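Local coordinates for acetyl-CoA acetyltransferase A (Ascaris suum, PDB 6BJA), which probably transfers acetyl groups between acetyl-CoA molecules as a coenzyme A-binding thiolase of lipid metabolism, at residues A[12-20]-A[39-50]; A[52-63]-A[81-92]. One frame throughout, in Å; residues are numbered along the deposited sequence.

Both contacts lie in the N-terminal thiolase domain and bear on the same mixed sheet, on the same side of the chain's centre. Their centres are about 13 Å apart. They come in series: interaction 1 (12-20 with 39-50) closes before interaction 2 (52-63 with 81-92) opens. Strand 57-61 is the next strand after helix 33-48, past the short 3-10 segment 52-54. The helix also joins them in space. I45 packs its CD1 on I82 CG1 at 3.9 Å, and T41 CG2 meets I82 CD1. Interaction 1 lays the helix on a strand inside the sheet. Interaction 2 forms the sheet's edge, which continues into the second subunit.

Interaction 1: A[12-20]-A[39-50]; sequences YILSAVRTP and VVTKEAIKRSLL
V17 lies against the end of R47, its CG1 set obliquely to the guanidinium group and 3.8 Å from R47 CD. At the edge of that flat group, in its plane, sits E43 OE2, one helical turn back. R47 NE bonds to E43 OE2 at 2.8 Å, nearly straight at 167°, on the anti lone pair of that oxygen. A weaker bond from R47 NH2 reaches the same oxygen. This salt bridge probably steadies the long arginine chain against V17.

S15 makes the polar link to the helix. Its OG lies between the backbone N and the carbonyl carbon (chi1 62°), which aims it at the helix. It donates to A44 O at 2.6 Å, tilted out of the carbonyl plane. The same carbonyl takes a weak helical bond from S48 N, so a buried polar atom has two donors.

The layout is a strand-helix packing of the thiolase fold. Strand 12-18 lies inside the mixed sheet, and the N-to-C directions of this strand and helix 39-48 are 136° apart. L14, S15 and V17 direct their side chains to the helix. A16 points away and touches V366 of helix 357-371.

Apolar contacts fill the rest. V17 CG2 lies 4.0 Å from A44 CB and also touches the backbone at V40. Near the start of segment 39-50, T19 CG2 meets V40 CG1 at 3.6 Å, the side chains crossing at about a right angle. At the other end of that segment L14 CD1 meets L50 CD1 at 3.6 Å. There S48 OG accepts from L50 N at 3.1 Å, an ST turn.

Interaction 2: A[52-63]-A[81-92]; sequences SSAIEETIVGNV and EIPKSSQCVTIN
E57 to G61 pair with Q87 to I91 as parallel strands, 5° apart in direction. Backbone bonds run both ways: Q87 N to E56 O, T58 N to Q87 O, V89 N to T58 O, V60 N to V89 O, I91 N to V60 O and N62 N to I91 O. V60 N to V89 O is 3.0 Å long and 165° at the hydrogen. Helix 72-79 links the strands in a beta-alpha-beta unit.

Two serine hydroxyls add bonds before the ladder. S86 OG gives a 2.6 Å bond to I55 O, in the carbonyl plane. It stands anti to its own carbonyl carbon (chi1 -63°), which brings it to I55. S52 OG reaches E81 O at 2.8 Å from above the carbonyl plane. E81 ends helix 72-79 in a Schellman motif.

Apolar contacts follow. I82 CD1 lies 3.9 Å from I55 CG2. I59 and V89 lie side by side, pointing the same way, CG2 to CG1 4.0 Å.

Two van der Waals contacts meet oxygens. I82 CD1 packs on the hydroxyl oxygen T58 OG1, which is hydrogen-bonded to S77 OG. The proline ring of P83 rests its CD on the carbonyl oxygen S52 O at 3.3 Å.

Charge gathers at E57, whose OE2 is salt-bridged to R114. R114 also bonds Q87 OE1, while Q87 NE2 reaches E388 of the second subunit. T90 to N92 pair antiparallel with a strand of that subunit, so the backbone bonding implies one sheet continuing across the interface.

Interaction 1: A[12-20]-A[39-50]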
loop_
_atom_site.group_PDB
_atom_site.type_symbol
_atom_site.label_atom_id
_atom_site.label_comp_id
_atom_site.label_asym_id
_atom_site.label_seq_id
_atom_site.Cartn_x
_atom_site.Cartn_y
_atom_site.Cartn_z
ATOM N N TYR A 12 -15.705 -44.116 9.617
ATOM C CA TYR A 12 -14.586 -44.706 8.881
ATOM C C TYR A 12 -13.908 -43.699 7.980
ATOM O O TYR A 12 -14.544 -42.777 7.476
ATOM C CB TYR A 12 -15.067 -45.889 8.049
ATOM C CG TYR A 12 -15.500 -47.049 8.899
ATOM C CD1 TYR A 12 -16.817 -47.158 9.321
ATOM C CD2 TYR A 12 -14.598 -48.028 9.289
ATOM C CE1 TYR A 12 -17.229 -48.222 10.105
ATOM C CE2 TYR A 12 -14.993 -49.088 10.079
ATOM C CZ TYR A 12 -16.315 -49.178 10.481
ATOM O OH TYR A 12 -16.710 -50.230 11.266
ATOM N N ILE A 13 -12.603 -43.884 7.800
ATOM C CA ILE A 13 -11.823 -43.142 6.823
ATOM C C ILE A 13 -11.757 -43.978 5.552
ATOM O O ILE A 13 -11.235 -45.085 5.589
ATOM C CB ILE A 13 -10.404 -42.865 7.355
ATOM C CG1 ILE A 13 -10.481 -41.953 8.582
ATOM C CG2 ILE A 13 -9.533 -42.230 6.288
ATOM C CD1 ILE A 13 -9.196 -41.797 9.352
ATOM N N LEU A 14 -12.283 -43.461 4.449
ATOM C CA LEU A 14 -12.249 -44.184 3.173
ATOM C C LEU A 14 -11.000 -43.867 2.379
ATOM O O LEU A 14 -10.515 -44.715 1.625
ATOM C CB LEU A 14 -13.463 -43.852 2.331
ATOM C CG LEU A 14 -14.825 -44.180 2.938
ATOM C CD1 LEU A 14 -15.918 -43.937 1.908
ATOM C CD2 LEU A 14 -14.874 -45.620 3.445
ATOM N N SER A 15 -10.481 -42.654 2.548
ATOM C CA SER A 15 -9.326 -42.189 1.812
ATOM C C SER A 15 -8.647 -41.085 2.589
ATOM O O SER A 15 -9.285 -40.415 3.406
ATOM C CB SER A 15 -9.714 -41.691 0.424
ATOM O OG SER A 15 -10.602 -40.591 0.511
ATOM N N ALA A 16 -7.363 -40.900 2.291
ATOM C CA ALA A 16 -6.498 -39.965 3.028
ATOM C C ALA A 16 -5.305 -39.637 2.130
ATOM O O ALA A 16 -4.474 -40.499 1.855
ATOM C CB ALA A 16 -6.048 -40.571 4.323
ATOM N N VAL A 17 -5.300 -38.420 1.585
ATOM C CA VAL A 17 -4.296 -38.016 0.615
ATOM C C VAL A 17 -3.778 -36.615 0.920
ATOM O O VAL A 17 -4.436 -35.838 1.631
ATOM C CB VAL A 17 -4.828 -38.047 -0.837
ATOM C CG1 VAL A 17 -5.268 -39.454 -1.220
ATOM C CG2 VAL A 17 -5.963 -37.081 -1.024
ATOM N N ARG A 18 -2.592 -36.305 0.394
ATOM C CA ARG A 18 -2.040 -34.969 0.565
ATOM C C ARG A 18 -1.213 -34.548 -0.639
ATOM O O ARG A 18 -0.701 -35.377 -1.349
ATOM C CB ARG A 18 -1.175 -34.929 1.821
ATOM C CG ARG A 18 0.116 -35.754 1.726
ATOM C CD ARG A 18 0.942 -35.573 2.966
ATOM N NE ARG A 18 2.273 -36.184 2.965
ATOM C CZ ARG A 18 3.383 -35.603 2.531
ATOM N NH1 ARG A 18 3.354 -34.422 1.945
ATOM N NH2 ARG A 18 4.555 -36.215 2.694
ATOM N N THR A 19 -1.084 -33.252 -0.863
ATOM C CA THR A 19 -0.097 -32.748 -1.791
ATOM C C THR A 19 1.282 -32.910 -1.184
ATOM O O THR A 19 1.429 -33.027 0.038
ATOM C CB THR A 19 -0.316 -31.261 -2.119
ATOM O OG1 THR A 19 -0.057 -30.486 -0.936
ATOM C CG2 THR A 19 -1.707 -30.990 -2.639
ATOM N N PRO A 20 2.322 -32.904 -2.024
ATOM C CA PRO A 20 3.636 -32.584 -1.490
ATOM C C PRO A 20 3.552 -31.202 -0.863
ATOM O O PRO A 20 2.706 -30.376 -1.255
ATOM C CB PRO A 20 4.546 -32.566 -2.710
ATOM C CG PRO A 20 3.714 -33.183 -3.825
ATOM C CD PRO A 20 2.309 -32.829 -3.479
ATOM N N VAL A 39 -7.330 -30.044 -5.585
ATOM C CA VAL A 39 -6.497 -31.201 -5.912
ATOM C C VAL A 39 -6.772 -32.319 -4.936
ATOM O O VAL A 39 -7.035 -33.446 -5.362
ATOM C CB VAL A 39 -5.002 -30.852 -5.904
ATOM C CG1 VAL A 39 -4.113 -32.106 -6.009
ATOM C CG2 VAL A 39 -4.688 -29.907 -7.028
ATOM N N VAL A 40 -6.702 -32.036 -3.627
ATOM C CA VAL A 40 -6.814 -33.132 -2.674
ATOM C C VAL A 40 -8.259 -33.598 -2.493
ATOM O O VAL A 40 -8.499 -34.773 -2.216
ATOM C CB VAL A 40 -6.185 -32.801 -1.309
ATOM C CG1 VAL A 40 -4.681 -32.698 -1.455
ATOM C CG2 VAL A 40 -6.765 -31.518 -0.702
ATOM N N THR A 41 -9.229 -32.706 -2.689
ATOM C CA THR A 41 -10.612 -33.116 -2.579
ATOM C C THR A 41 -10.970 -34.067 -3.716
ATOM O O THR A 41 -11.553 -35.114 -3.482
ATOM C CB THR A 41 -11.549 -31.890 -2.578
ATOM O OG1 THR A 41 -11.246 -31.093 -1.422
ATOM C CG2 THR A 41 -13.015 -32.288 -2.514
ATOM N N LYS A 42 -10.617 -33.695 -4.934
ATOM C CA LYS A 42 -10.881 -34.570 -6.075
ATOM C C LYS A 42 -10.186 -35.913 -5.894
ATOM O O LYS A 42 -10.797 -36.953 -6.154
ATOM C CB LYS A 42 -10.446 -33.908 -7.375
ATOM C CG LYS A 42 -11.367 -32.787 -7.839
ATOM C CD LYS A 42 -10.845 -32.218 -9.150
ATOM C CE LYS A 42 -11.969 -31.903 -10.104
ATOM N NZ LYS A 42 -11.432 -31.483 -11.436
ATOM N N GLU A 43 -8.935 -35.924 -5.419
ATOM C CA GLU A 43 -8.247 -37.219 -5.363
ATOM C C GLU A 43 -8.781 -38.044 -4.193
ATOM O O GLU A 43 -8.893 -39.252 -4.284
ATOM C CB GLU A 43 -6.728 -37.050 -5.269
ATOM C CG GLU A 43 -5.983 -38.378 -5.366
ATOM C CD GLU A 43 -5.976 -38.973 -6.766
ATOM O OE1 GLU A 43 -6.173 -38.201 -7.758
ATOM O OE2 GLU A 43 -5.754 -40.226 -6.871
ATOM N N ALA A 44 -9.139 -37.403 -3.088
ATOM C CA ALA A 44 -9.725 -38.139 -1.973
ATOM C C ALA A 44 -11.054 -38.802 -2.365
ATOM O O ALA A 44 -11.345 -39.915 -1.935
ATOM C CB ALA A 44 -9.937 -37.219 -0.775
ATOM N N ILE A 45 -11.862 -38.105 -3.151
ATOM C CA ILE A 45 -13.123 -38.648 -3.654
ATOM C C ILE A 45 -12.817 -39.847 -4.563
ATOM O O ILE A 45 -13.404 -40.906 -4.381
ATOM C CB ILE A 45 -13.921 -37.588 -4.391
ATOM C CG1 ILE A 45 -14.416 -36.546 -3.391
ATOM C CG2 ILE A 45 -15.101 -38.204 -5.133
ATOM C CD1 ILE A 45 -15.033 -35.325 -4.033
ATOM N N LYS A 46 -11.872 -39.689 -5.483
ATOM C CA LYS A 46 -11.483 -40.797 -6.366
ATOM C C LYS A 46 -11.096 -42.040 -5.579
ATOM O O LYS A 46 -11.530 -43.155 -5.891
ATOM C CB LYS A 46 -10.328 -40.366 -7.273
ATOM C CG LYS A 46 -10.766 -39.352 -8.358
ATOM C CD LYS A 46 -9.573 -38.779 -9.129
ATOM C CE LYS A 46 -10.001 -37.672 -10.106
ATOM N NZ LYS A 46 -8.813 -37.089 -10.803
ATOM N N ARG A 47 -10.282 -41.866 -4.544
ATOM C CA ARG A 47 -9.771 -43.032 -3.838
ATOM C C ARG A 47 -10.781 -43.574 -2.811
ATOM O O ARG A 47 -10.636 -44.709 -2.336
ATOM C CB ARG A 47 -8.417 -42.708 -3.189
ATOM C CG ARG A 47 -7.366 -42.275 -4.203
ATOM C CD ARG A 47 -5.970 -42.284 -3.640
ATOM N NE ARG A 47 -5.004 -41.782 -4.606
ATOM C CZ ARG A 47 -3.681 -41.858 -4.449
ATOM N NH1 ARG A 47 -3.174 -42.385 -3.356
ATOM N NH2 ARG A 47 -2.869 -41.393 -5.377
ATOM N N SER A 48 -11.826 -42.806 -2.511
ATOM C CA SER A 48 -12.893 -43.291 -1.641
ATOM C C SER A 48 -13.800 -44.304 -2.335
ATOM O O SER A 48 -14.516 -45.047 -1.676
ATOM C CB SER A 48 -13.777 -42.149 -1.157
ATOM O OG SER A 48 -14.683 -41.731 -2.155
ATOM N N LEU A 49 -13.747 -44.290 -3.664
ATOM C CA LEU A 49 -14.569 -45.125 -4.545
ATOM C C LEU A 49 -16.040 -44.748 -4.555
ATOM O O LEU A 49 -16.859 -45.464 -5.126
ATOM C CB LEU A 49 -14.432 -46.594 -4.169
ATOM C CG LEU A 49 -12.993 -47.079 -4.042
ATOM C CD1 LEU A 49 -12.981 -48.546 -3.697
ATOM C CD2 LEU A 49 -12.213 -46.810 -5.330
ATOM N N LEU A 50 -16.373 -43.620 -3.935
ATOM C CA LEU A 50 -17.706 -43.046 -4.027
ATOM C C LEU A 50 -17.727 -41.926 -5.049
ATOM O O LEU A 50 -16.743 -41.224 -5.219
ATOM C CB LEU A 50 -18.126 -42.508 -2.670
ATOM C CG LEU A 50 -18.209 -43.502 -1.513
ATOM C CD1 LEU A 50 -18.511 -42.775 -0.221
ATOM C CD2 LEU A 50 -19.259 -44.568 -1.785
#

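Interaction 2: A[52-63]-A[81-92]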
loop_
_atom_site.group_PDB
_atom_site.type_symbol
_atom_site.label_atom_id
_atom_site.label_comp_id
_atom_site.label_asym_id
_atom_site.label_seq_id
_atom_site.Cartn_x
_atom_site.Cartn_y
_atom_site.Cartn_z
ATOM N N SER A 52 -18.550 -38.186 -6.539
ATOM C CA SER A 52 -18.604 -36.875 -5.896
ATOM C C SER A 52 -20.037 -36.496 -5.497
ATOM O O SER A 52 -20.244 -35.717 -4.569
ATOM C CB SER A 52 -18.004 -35.805 -6.809
ATOM O OG SER A 52 -18.711 -35.691 -8.042
ATOM N N SER A 53 -21.028 -37.042 -6.194
ATOM C CA SER A 53 -22.427 -36.769 -5.877
ATOM C C SER A 53 -22.837 -37.269 -4.510
ATOM O O SER A 53 -23.856 -36.810 -3.984
ATOM C CB SER A 53 -23.338 -37.405 -6.921
ATOM O OG SER A 53 -23.147 -38.808 -6.955
ATOM N N ALA A 54 -22.049 -38.168 -3.915
ATOM C CA ALA A 54 -22.380 -38.736 -2.606
ATOM C C ALA A 54 -21.856 -37.918 -1.424
ATOM O O ALA A 54 -22.216 -38.183 -0.273
ATOM C CB ALA A 54 -21.851 -40.138 -2.521
ATOM N N ILE A 55 -20.990 -36.950 -1.702
ATOM C CA ILE A 55 -20.382 -36.147 -0.642
ATOM C C ILE A 55 -21.389 -35.120 -0.137
ATOM O O ILE A 55 -21.856 -34.289 -0.915
ATOM C CB ILE A 55 -19.125 -35.420 -1.139
ATOM C CG1 ILE A 55 -18.134 -36.389 -1.802
ATOM C CG2 ILE A 55 -18.479 -34.660 0.030
ATOM C CD1 ILE A 55 -17.655 -37.535 -0.917
ATOM N N GLU A 56 -21.709 -35.172 1.158
ATOM C CA GLU A 56 -22.813 -34.379 1.723
ATOM C C GLU A 56 -22.380 -33.038 2.316
ATOM O O GLU A 56 -23.180 -32.093 2.409
ATOM C CB GLU A 56 -23.549 -35.187 2.798
ATOM C CG GLU A 56 -24.258 -36.406 2.212
ATOM C CD GLU A 56 -24.693 -37.448 3.234
ATOM O OE1 GLU A 56 -24.394 -37.319 4.426
ATOM O OE2 GLU A 56 -25.355 -38.427 2.828
ATOM N N GLU A 57 -21.126 -32.980 2.750
ATOM C CA GLU A 57 -20.516 -31.783 3.331
ATOM C C GLU A 57 -19.050 -31.693 2.988
ATOM O O GLU A 57 -18.382 -32.719 2.908
ATOM C CB GLU A 57 -20.576 -31.763 4.861
ATOM C CG GLU A 57 -21.883 -31.546 5.462
ATOM C CD GLU A 57 -21.774 -31.121 6.935
ATOM O OE1 GLU A 57 -20.722 -30.556 7.361
ATOM O OE2 GLU A 57 -22.755 -31.357 7.659
ATOM N N THR A 58 -18.561 -30.461 2.863
ATOM C CA THR A 58 -17.146 -30.166 2.658
ATOM C C THR A 58 -16.689 -29.241 3.761
ATOM O O THR A 58 -17.228 -28.141 3.883
ATOM C CB THR A 58 -16.939 -29.524 1.314
ATOM O OG1 THR A 58 -17.444 -30.421 0.309
ATOM C CG2 THR A 58 -15.467 -29.241 1.043
ATOM N N ILE A 59 -15.741 -29.696 4.577
ATOM C CA ILE A 59 -15.318 -28.943 5.760
ATOM C C ILE A 59 -13.831 -28.676 5.609
ATOM O O ILE A 59 -13.053 -29.617 5.538
ATOM C CB ILE A 59 -15.561 -29.712 7.076
ATOM C CG1 ILE A 59 -16.989 -30.234 7.149
ATOM C CG2 ILE A 59 -15.220 -28.827 8.284
ATOM C CD1 ILE A 59 -17.229 -31.241 8.223
ATOM N N VAL A 60 -13.446 -27.405 5.578
ATOM C CA VAL A 60 -12.080 -27.023 5.236
ATOM C C VAL A 60 -11.407 -26.167 6.278
ATOM O O VAL A 60 -11.882 -25.078 6.601
ATOM C CB VAL A 60 -12.023 -26.233 3.921
ATOM C CG1 VAL A 60 -10.560 -25.944 3.554
ATOM C CG2 VAL A 60 -12.717 -26.990 2.798
ATOM N N GLY A 61 -10.271 -26.630 6.787
ATOM C CA GLY A 61 -9.430 -25.802 7.625
ATOM C C GLY A 61 -8.527 -24.874 6.838
ATOM O O GLY A 61 -7.868 -25.276 5.866
ATOM N N ASN A 62 -8.491 -23.613 7.257
ATOM C CA ASN A 62 -7.692 -22.580 6.613
ATOM C C ASN A 62 -7.523 -21.436 7.581
ATOM O O ASN A 62 -8.485 -21.031 8.210
ATOM C CB ASN A 62 -8.363 -22.084 5.321
ATOM C CG ASN A 62 -7.605 -20.952 4.669
ATOM O OD1 ASN A 62 -7.974 -19.771 4.787
ATOM N ND2 ASN A 62 -6.544 -21.296 3.953
ATOM N N VAL A 63 -6.298 -20.945 7.722
ATOM C CA VAL A 63 -5.998 -19.864 8.650
ATOM C C VAL A 63 -5.927 -18.501 7.952
ATOM O O VAL A 63 -6.571 -17.545 8.392
ATOM C CB VAL A 63 -4.679 -20.146 9.388
ATOM C CG1 VAL A 63 -4.378 -19.025 10.394
ATOM C CG2 VAL A 63 -4.748 -21.508 10.066
ATOM N N GLU A 81 -16.831 -30.820 -8.212
ATOM C CA GLU A 81 -18.053 -31.481 -8.691
ATOM C C GLU A 81 -18.910 -32.112 -7.592
ATOM O O GLU A 81 -19.663 -33.046 -7.814
ATOM C CB GLU A 81 -17.671 -32.522 -9.750
ATOM C CG GLU A 81 -16.951 -31.876 -10.931
ATOM C CD GLU A 81 -16.704 -32.837 -12.089
ATOM O OE1 GLU A 81 -16.436 -34.033 -11.838
ATOM O OE2 GLU A 81 -16.782 -32.390 -13.254
ATOM N N ILE A 82 -18.794 -31.587 -6.376
ATOM C CA ILE A 82 -19.690 -31.962 -5.296
ATOM C C ILE A 82 -21.004 -31.192 -5.511
ATOM O O ILE A 82 -20.955 -30.059 -5.954
ATOM C CB ILE A 82 -19.030 -31.659 -3.944
ATOM C CG1 ILE A 82 -17.824 -32.578 -3.769
ATOM C CG2 ILE A 82 -19.987 -31.861 -2.785
ATOM C CD1 ILE A 82 -16.957 -32.214 -2.561
ATOM N N PRO A 83 -22.159 -31.816 -5.211
ATOM C CA PRO A 83 -23.442 -31.175 -5.541
ATOM C C PRO A 83 -23.612 -29.821 -4.887
ATOM O O PRO A 83 -23.129 -29.593 -3.771
ATOM C CB PRO A 83 -24.473 -32.151 -4.984
ATOM C CG PRO A 83 -23.801 -33.471 -5.042
ATOM C CD PRO A 83 -22.370 -33.177 -4.679
ATOM N N LYS A 84 -24.320 -28.938 -5.572
ATOM C CA LYS A 84 -24.653 -27.636 -5.001
ATOM C C LYS A 84 -25.447 -27.768 -3.715
ATOM O O LYS A 84 -25.412 -26.860 -2.891
ATOM C CB LYS A 84 -25.437 -26.795 -5.990
ATOM C CG LYS A 84 -24.769 -26.535 -7.305
ATOM C CD LYS A 84 -23.502 -25.732 -7.217
ATOM C CE LYS A 84 -22.843 -25.548 -8.610
ATOM N NZ LYS A 84 -22.563 -26.795 -9.382
ATOM N N SER A 85 -26.152 -28.880 -3.534
ATOM C CA SER A 85 -26.930 -29.112 -2.327
ATOM C C SER A 85 -26.085 -29.437 -1.092
ATOM O O SER A 85 -26.595 -29.419 0.018
ATOM C CB SER A 85 -27.940 -30.241 -2.548
ATOM O OG SER A 85 -27.305 -31.427 -2.982
ATOM N N SER A 86 -24.805 -29.716 -1.282
ATOM C CA SER A 86 -23.952 -30.093 -0.173
ATOM C C SER A 86 -23.484 -28.861 0.580
ATOM O O SER A 86 -23.289 -27.800 -0.006
ATOM C CB SER A 86 -22.765 -30.909 -0.676
ATOM O OG SER A 86 -23.250 -32.101 -1.262
ATOM N N GLN A 87 -23.309 -29.015 1.887
ATOM C CA GLN A 87 -22.960 -27.920 2.772
ATOM C C GLN A 87 -21.458 -27.733 2.935
ATOM O O GLN A 87 -20.733 -28.702 3.108
ATOM C CB GLN A 87 -23.574 -28.166 4.127
ATOM C CG GLN A 87 -25.026 -27.732 4.256
ATOM C CD GLN A 87 -25.945 -28.319 3.203
ATOM O OE1 GLN A 87 -26.324 -29.501 3.287
ATOM N NE2 GLN A 87 -26.331 -27.497 2.203
ATOM N N CYS A 88 -21.027 -26.479 2.919
ATOM C CA CYS A 88 -19.610 -26.117 2.913
ATOM C C CYS A 88 -19.268 -25.072 3.955
ATOM O O CYS A 88 -19.922 -24.046 4.023
ATOM C CB CYS A 88 -19.239 -25.581 1.552
ATOM S SG CYS A 88 -19.694 -26.729 0.215
ATOM N N VAL A 89 -18.235 -25.325 4.765
ATOM C CA VAL A 89 -17.848 -24.369 5.797
ATOM C C VAL A 89 -16.331 -24.340 5.934
ATOM O O VAL A 89 -15.660 -25.379 5.778
ATOM C CB VAL A 89 -18.520 -24.714 7.134
ATOM C CG1 VAL A 89 -18.039 -26.057 7.692
ATOM C CG2 VAL A 89 -18.279 -23.610 8.165
ATOM N N THR A 90 -15.792 -23.155 6.194
ATOM C CA THR A 90 -14.359 -22.961 6.384
ATOM C C THR A 90 -14.134 -22.657 7.846
ATOM O O THR A 90 -14.863 -21.872 8.439
ATOM C CB THR A 90 -13.792 -21.835 5.501
ATOM O OG1 THR A 90 -14.174 -22.071 4.131
ATOM C CG2 THR A 90 -12.280 -21.816 5.532
ATOM N N ILE A 91 -13.166 -23.322 8.447
ATOM C CA ILE A 91 -12.970 -23.093 9.864
ATOM C C ILE A 91 -11.518 -22.801 10.213
ATOM O O ILE A 91 -10.571 -23.253 9.542
ATOM C CB ILE A 91 -13.511 -24.254 10.701
ATOM C CG1 ILE A 91 -12.626 -25.467 10.591
ATOM C CG2 ILE A 91 -14.942 -24.643 10.305
ATOM C CD1 ILE A 91 -12.141 -25.771 11.915
ATOM N N ASN A 92 -11.362 -22.012 11.279
ATOM C CA ASN A 92 -10.062 -21.519 11.720
ATOM C C ASN A 92 -9.876 -21.860 13.185
ATOM O O ASN A 92 -10.564 -21.317 14.043
ATOM C CB ASN A 92 -9.945 -20.002 11.508
ATOM C CG ASN A 92 -8.595 -19.438 11.920
ATOM O OD1 ASN A 92 -7.768 -20.130 12.488
ATOM N ND2 ASN A 92 -8.377 -18.158 11.641
HETATM O O HOH W 1 -20.045 -28.199 5.929
HETATM O O HOH W 2 -9.598 -17.207 8.707
#